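Local structure of adenylate kinase (Schistosoma mansoni, 3UMF) at residues P132-I137 / Q212-K217; Q24-A29 / E99-L104; R118-G123 / I182-Q187; R65-V68 / P73-K76. The protein catalyses, as an adenylate kinase, the reversible transfer of a phosphoryl group between adenine nucleotides, turning ATP and AMP into two ADP. All coordinates share one frame; numbering follows the deposited sequence.

Interaction 1 of 4, residues P132-I137 / Q212-K217; sequences PCLCVI and QKFGVK
The hydrogen bond from Gly215 N to Gln212 O, 2.9 Å long, closes the turn that holds Phe214 against Leu134 and Cys135. It belongs to a Schellman motif, with Gly215 at positive phi as the C-prime residue, ending helix 200-212 just before Val216, which meets Leu134. Phe214 lays one face of its ring on Cys135: the CB sits 3.7 Å from the ring centroid and only 8° off the normal, a CH-pi contact. Cys135 SG lies over the same ring, 4.5 Å from the centroid, because chi1 of 64° tucks the sulfur between the backbone N and the carbonyl carbon. Leu134 splits its two methyls: CD1 runs alongside the Phe214 backbone, 3.7 Å from Phe214 O, while CD2 meets Val216 CG2 at 3.6 Å. Beyond the two segments, Phe214 also touches Ile192 of strand 191-195, so the ring bridges the two neighbouring strands. No hydrogen bond joins the segments themselves. Between them the contact is therefore apolar, with a sulfur-aromatic component, while the Gly215 N to Gln212 O bond lies within the turn.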
loop_
_atom_site.group_PDB
_atom_site.type_symbol
_atom_site.label_atom_id
_atom_site.label_comp_id
_atom_site.label_asym_id
_atom_site.label_seq_id
_atom_site.Cartn_x
_atom_site.Cartn_y
_atom_site.Cartn_z
ATOM N N PRO A 132 -6.609 -13.871 1.853
ATOM C CA PRO A 132 -5.468 -13.857 0.928
ATOM C C PRO A 132 -5.606 -12.724 -0.082
ATOM O O PRO A 132 -6.726 -12.391 -0.477
ATOM C CB PRO A 132 -5.580 -15.208 0.217
ATOM C CG PRO A 132 -6.337 -16.076 1.168
ATOM C CD PRO A 132 -7.327 -15.158 1.820
ATOM N N CYS A 133 -4.495 -12.130 -0.490
ATOM C CA CYS A 133 -4.568 -11.039 -1.447
ATOM C C CYS A 133 -4.778 -11.577 -2.859
ATOM O O CYS A 133 -4.453 -12.729 -3.154
ATOM C CB CYS A 133 -3.315 -10.157 -1.378
ATOM S SG CYS A 133 -1.842 -10.851 -2.139
ATOM N N LEU A 134 -5.350 -10.746 -3.720
ATOM C CA LEU A 134 -5.505 -11.100 -5.120
ATOM C C LEU A 134 -4.165 -10.953 -5.835
ATOM O O LEU A 134 -3.722 -11.855 -6.546
ATOM C CB LEU A 134 -6.559 -10.205 -5.773
ATOM C CG LEU A 134 -6.708 -10.315 -7.289
ATOM C CD1 LEU A 134 -7.181 -11.704 -7.696
ATOM C CD2 LEU A 134 -7.663 -9.248 -7.793
ATOM N N CYS A 135 -3.522 -9.809 -5.628
ATOM C CA CYS A 135 -2.216 -9.538 -6.215
ATOM C C CYS A 135 -1.537 -8.371 -5.513
ATOM O O CYS A 135 -2.133 -7.714 -4.658
ATOM C CB CYS A 135 -2.352 -9.239 -7.714
ATOM S SG CYS A 135 -3.296 -7.743 -8.108
ATOM N N VAL A 136 -0.283 -8.134 -5.878
ATOM C CA VAL A 136 0.470 -6.997 -5.383
ATOM C C VAL A 136 0.915 -6.160 -6.574
ATOM O O VAL A 136 1.467 -6.689 -7.538
ATOM C CB VAL A 136 1.718 -7.453 -4.595
ATOM C CG1 VAL A 136 2.518 -6.251 -4.109
ATOM C CG2 VAL A 136 1.314 -8.340 -3.426
ATOM N N ILE A 137 0.650 -4.861 -6.524
ATOM C CA ILE A 137 1.165 -3.953 -7.543
ATOM C C ILE A 137 2.412 -3.276 -7.003
ATOM O O ILE A 137 2.354 -2.533 -6.020
ATOM C CB ILE A 137 0.134 -2.875 -7.939
ATOM C CG1 ILE A 137 -1.200 -3.522 -8.312
ATOM C CG2 ILE A 137 0.653 -2.047 -9.103
ATOM C CD1 ILE A 137 -2.278 -2.522 -8.676
ATOM N N GLN A 212 -6.091 -6.988 -15.662
ATOM C CA GLN A 212 -7.015 -7.827 -16.419
ATOM C C GLN A 212 -6.676 -9.299 -16.237
ATOM O O GLN A 212 -7.564 -10.145 -16.174
ATOM C CB GLN A 212 -6.959 -7.466 -17.905
ATOM C CG GLN A 212 -8.197 -6.764 -18.430
ATOM C CD GLN A 212 -8.053 -6.343 -19.880
ATOM O OE1 GLN A 212 -7.560 -7.104 -20.715
ATOM N NE2 GLN A 212 -8.475 -5.122 -20.186
ATOM N N LYS A 213 -5.382 -9.594 -16.145
ATOM C CA LYS A 213 -4.909 -10.965 -15.980
ATOM C C LYS A 213 -5.350 -11.571 -14.649
ATOM O O LYS A 213 -5.397 -12.790 -14.503
ATOM C CB LYS A 213 -3.385 -11.023 -16.114
ATOM C CG LYS A 213 -2.847 -10.448 -17.420
ATOM C CD LYS A 213 -1.331 -10.564 -17.483
ATOM C CE LYS A 213 -0.757 -9.793 -18.664
ATOM N NZ LYS A 213 0.735 -9.763 -18.632
ATOM N N PHE A 214 -5.672 -10.721 -13.680
ATOM C CA PHE A 214 -6.172 -11.201 -12.394
ATOM C C PHE A 214 -7.690 -11.085 -12.308
ATOM O O PHE A 214 -8.267 -11.148 -11.223
ATOM C CB PHE A 214 -5.496 -10.462 -11.235
ATOM C CG PHE A 214 -4.052 -10.843 -11.043
ATOM C CD1 PHE A 214 -3.704 -11.896 -10.213
ATOM C CD2 PHE A 214 -3.047 -10.161 -11.706
ATOM C CE1 PHE A 214 -2.375 -12.256 -10.040
ATOM C CE2 PHE A 214 -1.716 -10.517 -11.538
ATOM C CZ PHE A 214 -1.382 -11.565 -10.704
ATOM N N GLY A 215 -8.329 -10.919 -13.463
ATOM C CA GLY A 215 -9.777 -10.860 -13.541
ATOM C C GLY A 215 -10.389 -9.547 -13.088
ATOM O O GLY A 215 -11.564 -9.503 -12.730
ATOM N N VAL A 216 -9.601 -8.475 -13.099
ATOM C CA VAL A 216 -10.110 -7.150 -12.744
ATOM C C VAL A 216 -10.211 -6.247 -13.977
ATOM O O VAL A 216 -9.196 -5.850 -14.547
ATOM C CB VAL A 216 -9.219 -6.461 -11.690
ATOM C CG1 VAL A 216 -9.740 -5.066 -11.386
ATOM C CG2 VAL A 216 -9.151 -7.293 -10.422
ATOM N N LYS A 217 -11.436 -5.925 -14.381
ATOM C CA LYS A 217 -11.649 -5.108 -15.573
ATOM C C LYS A 217 -12.874 -4.208 -15.449
ATOM O O LYS A 217 -13.544 -4.189 -14.416
ATOM C CB LYS A 217 -11.759 -5.990 -16.813
#

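Interaction 2 of 4, residues Q24-A29 / E99-L104; sequences QKLAKA and EAMIKL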
loop_
_atom_site.group_PDB
_atom_site.type_symbol
_atom_site.label_atom_id
_atom_site.label_comp_id
_atom_site.label_asym_id
_atom_site.label_seq_id
_atom_site.Cartn_x
_atom_site.Cartn_y
_atom_site.Cartn_z
ATOM N N GLN A 24 -16.742 -16.385 6.484
ATOM C CA GLN A 24 -16.636 -14.947 6.699
ATOM C C GLN A 24 -17.416 -14.185 5.632
ATOM O O GLN A 24 -17.750 -14.738 4.584
ATOM C CB GLN A 24 -15.162 -14.518 6.681
ATOM N N LYS A 25 -17.717 -12.920 5.909
ATOM C CA LYS A 25 -18.353 -12.051 4.924
ATOM C C LYS A 25 -17.301 -11.591 3.925
ATOM O O LYS A 25 -17.620 -11.070 2.856
ATOM C CB LYS A 25 -18.995 -10.847 5.607
ATOM N N LEU A 26 -16.043 -11.804 4.297
ATOM C CA LEU A 26 -14.900 -11.445 3.477
ATOM C C LEU A 26 -14.464 -12.637 2.631
ATOM O O LEU A 26 -13.288 -13.001 2.615
ATOM C CB LEU A 26 -13.740 -10.999 4.367
ATOM C CG LEU A 26 -14.004 -9.856 5.350
ATOM C CD1 LEU A 26 -12.869 -9.747 6.356
ATOM C CD2 LEU A 26 -14.182 -8.544 4.606
ATOM N N ALA A 27 -15.420 -13.246 1.937
ATOM C CA ALA A 27 -15.130 -14.363 1.049
ATOM C C ALA A 27 -15.129 -13.853 -0.380
ATOM O O ALA A 27 -14.418 -14.369 -1.245
ATOM C CB ALA A 27 -16.164 -15.462 1.222
ATOM N N LYS A 28 -15.936 -12.826 -0.614
ATOM C CA LYS A 28 -16.026 -12.189 -1.917
ATOM C C LYS A 28 -14.903 -11.167 -2.134
ATOM O O LYS A 28 -14.646 -10.754 -3.262
ATOM C CB LYS A 28 -17.399 -11.513 -2.072
ATOM N N ALA A 29 -14.225 -10.785 -1.054
ATOM C CA ALA A 29 -13.220 -9.719 -1.093
ATOM C C ALA A 29 -12.013 -10.008 -1.983
ATOM O O ALA A 29 -11.407 -11.079 -1.908
ATOM C CB ALA A 29 -12.750 -9.376 0.319
ATOM N N GLU A 99 -11.903 -4.467 10.199
ATOM C CA GLU A 99 -13.142 -3.797 10.574
ATOM C C GLU A 99 -13.657 -2.932 9.430
ATOM O O GLU A 99 -14.858 -2.895 9.165
ATOM C CB GLU A 99 -12.932 -2.941 11.825
ATOM C CG GLU A 99 -14.204 -2.296 12.345
ATOM C CD GLU A 99 -13.939 -1.032 13.142
ATOM O OE1 GLU A 99 -14.814 -0.140 13.149
ATOM O OE2 GLU A 99 -12.859 -0.931 13.764
ATOM N N ALA A 100 -12.747 -2.243 8.751
ATOM C CA ALA A 100 -13.116 -1.397 7.622
ATOM C C ALA A 100 -13.599 -2.217 6.422
ATOM O O ALA A 100 -14.516 -1.806 5.711
ATOM C CB ALA A 100 -11.947 -0.504 7.223
ATOM N N MET A 101 -12.990 -3.381 6.208
ATOM C CA MET A 101 -13.351 -4.235 5.078
ATOM C C MET A 101 -14.742 -4.859 5.234
ATOM O O MET A 101 -15.506 -4.923 4.270
ATOM C CB MET A 101 -12.286 -5.312 4.851
ATOM C CG MET A 101 -10.941 -4.751 4.394
ATOM S SD MET A 101 -9.648 -5.999 4.255
ATOM C CE MET A 101 -10.420 -7.173 3.146
ATOM N N ILE A 102 -15.064 -5.310 6.444
ATOM C CA ILE A 102 -16.378 -5.876 6.745
ATOM C C ILE A 102 -17.454 -4.824 6.518
ATOM O O ILE A 102 -18.555 -5.119 6.046
ATOM C CB ILE A 102 -16.450 -6.358 8.213
ATOM C CG1 ILE A 102 -15.534 -7.567 8.420
ATOM C CG2 ILE A 102 -17.876 -6.710 8.605
ATOM C CD1 ILE A 102 -15.506 -8.077 9.850
ATOM N N LYS A 103 -17.101 -3.584 6.834
ATOM C CA LYS A 103 -17.997 -2.446 6.745
ATOM C C LYS A 103 -18.254 -2.020 5.294
ATOM O O LYS A 103 -19.304 -1.455 4.989
ATOM C CB LYS A 103 -17.385 -1.280 7.538
ATOM C CG LYS A 103 -18.321 -0.131 7.853
ATOM C CD LYS A 103 -17.549 1.020 8.485
ATOM C CE LYS A 103 -18.423 1.843 9.419
ATOM N NZ LYS A 103 -18.858 3.130 8.814
ATOM N N LEU A 104 -17.310 -2.306 4.399
ATOM C CA LEU A 104 -17.373 -1.789 3.028
ATOM C C LEU A 104 -17.461 -2.846 1.923
ATOM O O LEU A 104 -17.521 -2.499 0.740
ATOM C CB LEU A 104 -16.151 -0.897 2.746
ATOM C CG LEU A 104 -16.009 0.389 3.559
ATOM C CD1 LEU A 104 -14.672 1.047 3.266
ATOM C CD2 LEU A 104 -17.153 1.345 3.255
#
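Leu26 and Met101 form the tight half of a wholly apolar contact, in which the chain leading into the first strand lies against the last turns of helix 90-104. The CD2 methyl of Leu26 does most of the work. It presses on the helix backbone between two successive residues, 3.8 Å from Met101 CB and 3.8 Å from Ile102 N, so it meets the root of one side chain and the main chain of the next. The Leu26 side chain crosses both Met101 and Ile102 at about a right angle, a branched end set against the helix flank. Its torsions explain the reach: chi1 of -56° turns CG anti to the carbonyl carbon, and from there the two methyls fork toward the helix.

The other methyl marks the looser side. Leu26 CD1 approaches Ile102 CG1 at 4.0 Å, and Ile102 is exposed, so this flank of the contact faces solvent. Farther along, Met101 bends at chi3 (55°), which carries its CE methyl back toward Ala29 CB, 4.3 Å away, a light touch beside the closer grip of Leu26. No hydrogen bond crosses between the segments.

Met101 also packs on Leu58 of strand 56-58, on Phe111 of strand 110-114, and on Val130 and Cys131 in the loop after helix 120-129. Leu26 shares Val130 with it, so the segment entering the central strand 30-35 and the end of helix 90-104 meet around Val130, beside strands 56-58 and 110-114.

Interaction 3 of 4, residues R118-G123 / I182-Q187; sequences RELDQG and IEHYKQ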
loop_
_atom_site.group_PDB
_atom_site.type_symbol
_atom_site.label_atom_id
_atom_site.label_comp_id
_atom_site.label_asym_id
_atom_site.label_seq_id
_atom_site.Cartn_x
_atom_site.Cartn_y
_atom_site.Cartn_z
ATOM N N ARG A 118 4.507 -3.478 4.083
ATOM C CA ARG A 118 5.882 -3.027 3.913
ATOM C C ARG A 118 6.869 -4.109 4.348
ATOM O O ARG A 118 8.033 -4.094 3.950
ATOM C CB ARG A 118 6.122 -1.730 4.689
ATOM C CG ARG A 118 5.270 -0.556 4.213
ATOM C CD ARG A 118 5.477 0.681 5.081
ATOM N NE ARG A 118 6.840 1.199 4.997
ATOM C CZ ARG A 118 7.235 2.141 4.145
ATOM N NH1 ARG A 118 6.371 2.676 3.294
ATOM N NH2 ARG A 118 8.496 2.551 4.145
ATOM N N GLU A 119 6.395 -5.046 5.164
ATOM C CA GLU A 119 7.233 -6.134 5.662
ATOM C C GLU A 119 6.511 -7.480 5.560
ATOM O O GLU A 119 5.282 -7.530 5.465
ATOM C CB GLU A 119 7.685 -5.854 7.101
ATOM C CG GLU A 119 8.514 -4.579 7.247
ATOM C CD GLU A 119 8.892 -4.265 8.684
ATOM O OE1 GLU A 119 9.388 -5.173 9.383
ATOM O OE2 GLU A 119 8.700 -3.106 9.108
ATOM N N LEU A 120 7.279 -8.565 5.583
ATOM C CA LEU A 120 6.740 -9.900 5.341
ATOM C C LEU A 120 5.704 -10.338 6.376
ATOM O O LEU A 120 4.704 -10.971 6.029
ATOM C CB LEU A 120 7.874 -10.927 5.255
ATOM C CG LEU A 120 7.477 -12.328 4.787
ATOM C CD1 LEU A 120 6.627 -12.233 3.537
ATOM C CD2 LEU A 120 8.712 -13.176 4.529
ATOM N N ASP A 121 5.940 -10.004 7.643
ATOM C CA ASP A 121 5.018 -10.382 8.710
ATOM C C ASP A 121 3.646 -9.749 8.505
ATOM O O ASP A 121 2.621 -10.372 8.775
ATOM C CB ASP A 121 5.592 -10.024 10.087
ATOM C CG ASP A 121 5.966 -8.554 10.207
ATOM O OD1 ASP A 121 5.888 -7.823 9.198
ATOM O OD2 ASP A 121 6.350 -8.130 11.317
ATOM N N GLN A 122 3.638 -8.514 8.009
ATOM C CA GLN A 122 2.397 -7.796 7.736
ATOM C C GLN A 122 1.563 -8.504 6.669
ATOM O O GLN A 122 0.337 -8.575 6.773
ATOM C CB GLN A 122 2.699 -6.358 7.296
ATOM C CG GLN A 122 3.470 -5.534 8.315
ATOM C CD GLN A 122 3.813 -4.149 7.800
ATOM O OE1 GLN A 122 3.585 -3.834 6.632
ATOM N NE2 GLN A 122 4.359 -3.311 8.673
ATOM N N GLY A 123 2.236 -9.028 5.649
ATOM C CA GLY A 123 1.561 -9.696 4.552
ATOM C C GLY A 123 0.959 -11.033 4.943
ATOM O O GLY A 123 -0.224 -11.287 4.704
ATOM N N ILE A 182 8.389 -8.573 -1.338
ATOM C CA ILE A 182 8.208 -8.622 -2.783
ATOM C C ILE A 182 8.605 -9.990 -3.339
ATOM O O ILE A 182 7.901 -10.556 -4.175
ATOM C CB ILE A 182 9.003 -7.502 -3.483
ATOM C CG1 ILE A 182 8.373 -6.141 -3.167
ATOM C CG2 ILE A 182 9.049 -7.722 -4.986
ATOM C CD1 ILE A 182 9.197 -4.964 -3.637
ATOM N N GLU A 183 9.728 -10.526 -2.867
ATOM C CA GLU A 183 10.171 -11.845 -3.310
ATOM C C GLU A 183 9.182 -12.943 -2.912
ATOM O O GLU A 183 8.936 -13.870 -3.681
ATOM C CB GLU A 183 11.567 -12.160 -2.771
ATOM C CG GLU A 183 12.126 -13.490 -3.256
ATOM C CD GLU A 183 12.252 -13.557 -4.769
ATOM O OE1 GLU A 183 12.627 -12.537 -5.384
ATOM O OE2 GLU A 183 11.973 -14.631 -5.346
ATOM N N HIS A 184 8.611 -12.823 -1.715
ATOM C CA HIS A 184 7.629 -13.784 -1.216
ATOM C C HIS A 184 6.407 -13.909 -2.128
ATOM O O HIS A 184 5.970 -15.014 -2.447
ATOM C CB HIS A 184 7.188 -13.405 0.201
ATOM C CG HIS A 184 6.099 -14.272 0.753
ATOM N ND1 HIS A 184 6.312 -15.575 1.151
ATOM C CD2 HIS A 184 4.788 -14.021 0.974
ATOM C CE1 HIS A 184 5.179 -16.088 1.594
ATOM N NE2 HIS A 184 4.237 -15.166 1.497
ATOM N N TYR A 185 5.854 -12.778 -2.551
ATOM C CA TYR A 185 4.680 -12.815 -3.419
ATOM C C TYR A 185 5.038 -13.041 -4.885
ATOM O O TYR A 185 4.205 -13.500 -5.667
ATOM C CB TYR A 185 3.823 -11.559 -3.238
ATOM C CG TYR A 185 3.147 -11.512 -1.892
ATOM C CD1 TYR A 185 2.029 -12.294 -1.629
ATOM C CD2 TYR A 185 3.633 -10.703 -0.876
ATOM C CE1 TYR A 185 1.410 -12.263 -0.394
ATOM C CE2 TYR A 185 3.019 -10.665 0.363
ATOM C CZ TYR A 185 1.910 -11.446 0.597
ATOM O OH TYR A 185 1.295 -11.414 1.826
ATOM N N LYS A 186 6.274 -12.724 -5.257
ATOM C CA LYS A 186 6.738 -12.976 -6.616
ATOM C C LYS A 186 6.821 -14.479 -6.886
ATOM O O LYS A 186 6.491 -14.940 -7.978
ATOM C CB LYS A 186 8.095 -12.313 -6.856
ATOM C CG LYS A 186 8.233 -11.662 -8.221
ATOM C CD LYS A 186 9.599 -11.005 -8.390
ATOM C CE LYS A 186 9.504 -9.486 -8.379
ATOM N NZ LYS A 186 10.848 -8.852 -8.509
ATOM N N GLN A 187 7.253 -15.237 -5.882
ATOM C CA GLN A 187 7.323 -16.693 -5.982
ATOM C C GLN A 187 5.948 -17.324 -6.182
ATOM O O GLN A 187 5.836 -18.416 -6.738
ATOM C CB GLN A 187 7.990 -17.282 -4.736
ATOM C CG GLN A 187 9.482 -17.015 -4.646
ATOM C CD GLN A 187 10.057 -17.355 -3.284
ATOM O OE1 GLN A 187 9.403 -17.999 -2.463
ATOM N NE2 GLN A 187 11.286 -16.917 -3.037
#
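Two helices of the core domain, 120-129 and 179-186, meet here through Leu120 and Gly123 on the first and His184 and Tyr185 on the second. Leu120 CD1 comes down over one face of the His184 imidazole, 3.5 Å from His184 CG, and the two side chains cross at about a right angle. Each of them has CG anti to the backbone N (chi1 -171° for Leu120, 175° for His184), which swings the leucine methyl and the ring into the cleft between the helices. The imidazole in turn stands with its edge over Tyr185, placing His184 CD2 3.7 Å above the centre of the phenol ring.

Tyr185 reaches the other helix with its hydroxyl. Gly123 CA lies at the ring edge, near its plane, and Tyr185 OH is 3.2 Å from Gly123 C, an approach allowed by the bare glycine backbone. The hydroxyl's polar partner is Glu127, one turn further along the same helix, with which it forms a hydrogen bond.

Helix 120-129 follows directly on the DGYPR signature of adenylate kinases, which ends at Arg118; in relatives this region borders the AMP site. Its entry is fixed by the Gln122 carboxamide folding back: Arg118 N donates to Gln122 OE1 at 2.7 Å, tilted 31° from the carbonyl plane, and Glu119 N, at the N-cap position, adds a weak bond to the same oxygen. Tyr185 also packs on Val136, across the ring from His184, and on Val191, carrying helix 179-186 onto strands 135-140 and 191-195.

Interaction 4 of 4, residues R65-V68 / P73-K76; sequences RAEV and PKGK
Glu67 sends its side chain from helix 60-68 straight at Gly75 in the first turn of helix 73-84. CB leaves the backbone in that direction, and CG, anti to the backbone N at chi1 -172°, comes to 4.0 Å from Gly75 CA. A bend at chi2 (55°) then lays the carboxylate beside the start of the next helix, with Glu67 OE2 3.9 Å from Gly75 N and 4.2 Å from Lys74 CD. Neither is a hydrogen bond; OE2 has its partner in Ser72 OG, which Gly75 N also uses. The backbone approaches too: Glu67 O, hydrogen-bonded to Ser70 OG, receives a CA-H...O contact from Gly75 CA at 3.4 Å, a closeness permitted by the missing side chain. Alongside, Val68 CG2 rests 3.7 Å from Gly75 O. This corner between consecutive helices probably belongs to the AMP-binding domain, as in other adenylate kinases. Lys74 NZ stays 5.9 Å from Glu67 OE2, too far for a salt bridge, yet its positive charge and the amino end of helix 73-84 would probably both stabilise the carboxylate. Ser72 OG and the close Glu67-Gly75 approach thus join the helices with no conventional hydrogen bond between the two segments; electrostatics may add to this.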
loop_
_atom_site.group_PDB
_atom_site.type_symbol
_atom_site.label_atom_id
_atom_site.label_comp_id
_atom_site.label_asym_id
_atom_site.label_seq_id
_atom_site.Cartn_x
_atom_site.Cartn_y
_atom_site.Cartn_z
ATOM N N ARG A 65 -6.093 7.513 12.157
ATOM C CA ARG A 65 -6.623 8.845 12.427
ATOM C C ARG A 65 -8.100 8.770 12.804
ATOM O O ARG A 65 -8.568 9.508 13.672
ATOM C CB ARG A 65 -6.443 9.754 11.209
ATOM C CG ARG A 65 -6.892 11.182 11.446
ATOM C CD ARG A 65 -6.806 12.017 10.181
ATOM N NE ARG A 65 -7.106 13.422 10.450
ATOM C CZ ARG A 65 -7.311 14.336 9.508
ATOM N NH1 ARG A 65 -7.255 13.994 8.228
ATOM N NH2 ARG A 65 -7.575 15.589 9.846
ATOM N N ALA A 66 -8.826 7.873 12.147
ATOM C CA ALA A 66 -10.248 7.693 12.419
ATOM C C ALA A 66 -10.480 7.093 13.804
ATOM O O ALA A 66 -11.460 7.421 14.468
ATOM C CB ALA A 66 -10.888 6.824 11.350
ATOM N N GLU A 67 -9.575 6.219 14.236
ATOM C CA GLU A 67 -9.676 5.617 15.564
ATOM C C GLU A 67 -9.419 6.658 16.654
ATOM O O GLU A 67 -10.119 6.696 17.664
ATOM C CB GLU A 67 -8.714 4.433 15.699
ATOM C CG GLU A 67 -8.896 3.626 16.976
ATOM C CD GLU A 67 -10.321 3.129 17.166
ATOM O OE1 GLU A 67 -10.908 2.597 16.202
ATOM O OE2 GLU A 67 -10.860 3.276 18.284
ATOM N N VAL A 68 -8.417 7.507 16.440
ATOM C CA VAL A 68 -8.133 8.609 17.355
ATOM C C VAL A 68 -9.318 9.581 17.458
ATOM O O VAL A 68 -9.623 10.086 18.539
ATOM C CB VAL A 68 -6.841 9.362 16.944
ATOM C CG1 VAL A 68 -6.687 10.660 17.726
ATOM C CG2 VAL A 68 -5.621 8.472 17.146
ATOM N N PRO A 73 -11.645 4.629 24.235
ATOM C CA PRO A 73 -10.460 4.534 25.096
ATOM C C PRO A 73 -9.227 4.091 24.312
ATOM O O PRO A 73 -8.138 4.629 24.518
ATOM C CB PRO A 73 -10.857 3.460 26.113
ATOM C CG PRO A 73 -12.339 3.563 26.195
ATOM C CD PRO A 73 -12.792 3.892 24.797
ATOM N N LYS A 74 -9.412 3.123 23.418
ATOM C CA LYS A 74 -8.349 2.649 22.535
ATOM C C LYS A 74 -7.782 3.779 21.680
ATOM O O LYS A 74 -6.568 3.881 21.500
ATOM C CB LYS A 74 -8.883 1.535 21.634
ATOM C CG LYS A 74 -7.933 1.100 20.535
ATOM C CD LYS A 74 -8.555 0.006 19.679
ATOM C CE LYS A 74 -8.944 -1.199 20.526
ATOM N NZ LYS A 74 -9.532 -2.296 19.708
ATOM N N GLY A 75 -8.668 4.623 21.159
ATOM C CA GLY A 75 -8.259 5.755 20.348
ATOM C C GLY A 75 -7.449 6.761 21.142
ATOM O O GLY A 75 -6.537 7.397 20.609
ATOM N N LYS A 76 -7.789 6.906 22.418
ATOM C CA LYS A 76 -7.098 7.839 23.297
ATOM C C LYS A 76 -5.711 7.324 23.653
ATOM O O LYS A 76 -4.768 8.102 23.793
ATOM C CB LYS A 76 -7.914 8.082 24.569
ATOM C CG LYS A 76 -9.232 8.806 24.339
ATOM C CD LYS A 76 -9.981 8.991 25.650
ATOM C CE LYS A 76 -11.178 9.914 25.483
ATOM N NZ LYS A 76 -11.858 10.189 26.783
#

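How the interactions relate
Interactions 1 and 3 form one continuous piece of core: Cys133 SG lies 4.0 Å from Tyr185 CE1, and Val136 CG2 is equally close to Tyr185 CG. Strand 135-140 therefore has interaction 3 against it as well as the C-terminal tail of interaction 1. Interaction 2 lies near interaction 1 without touching it, nearest atoms about 5 Å apart, and packs the segment that enters strand 30-35, which leads into the P-loop expected of this family. Interaction 4 stands apart, its centre about 32 Å from that of interaction 1 on the opposite side of the chain's centre. Its helix 73-84 is followed by helix 90-104, linking the probable AMP-binding lobe to interaction 2, about 21 Å away between centres.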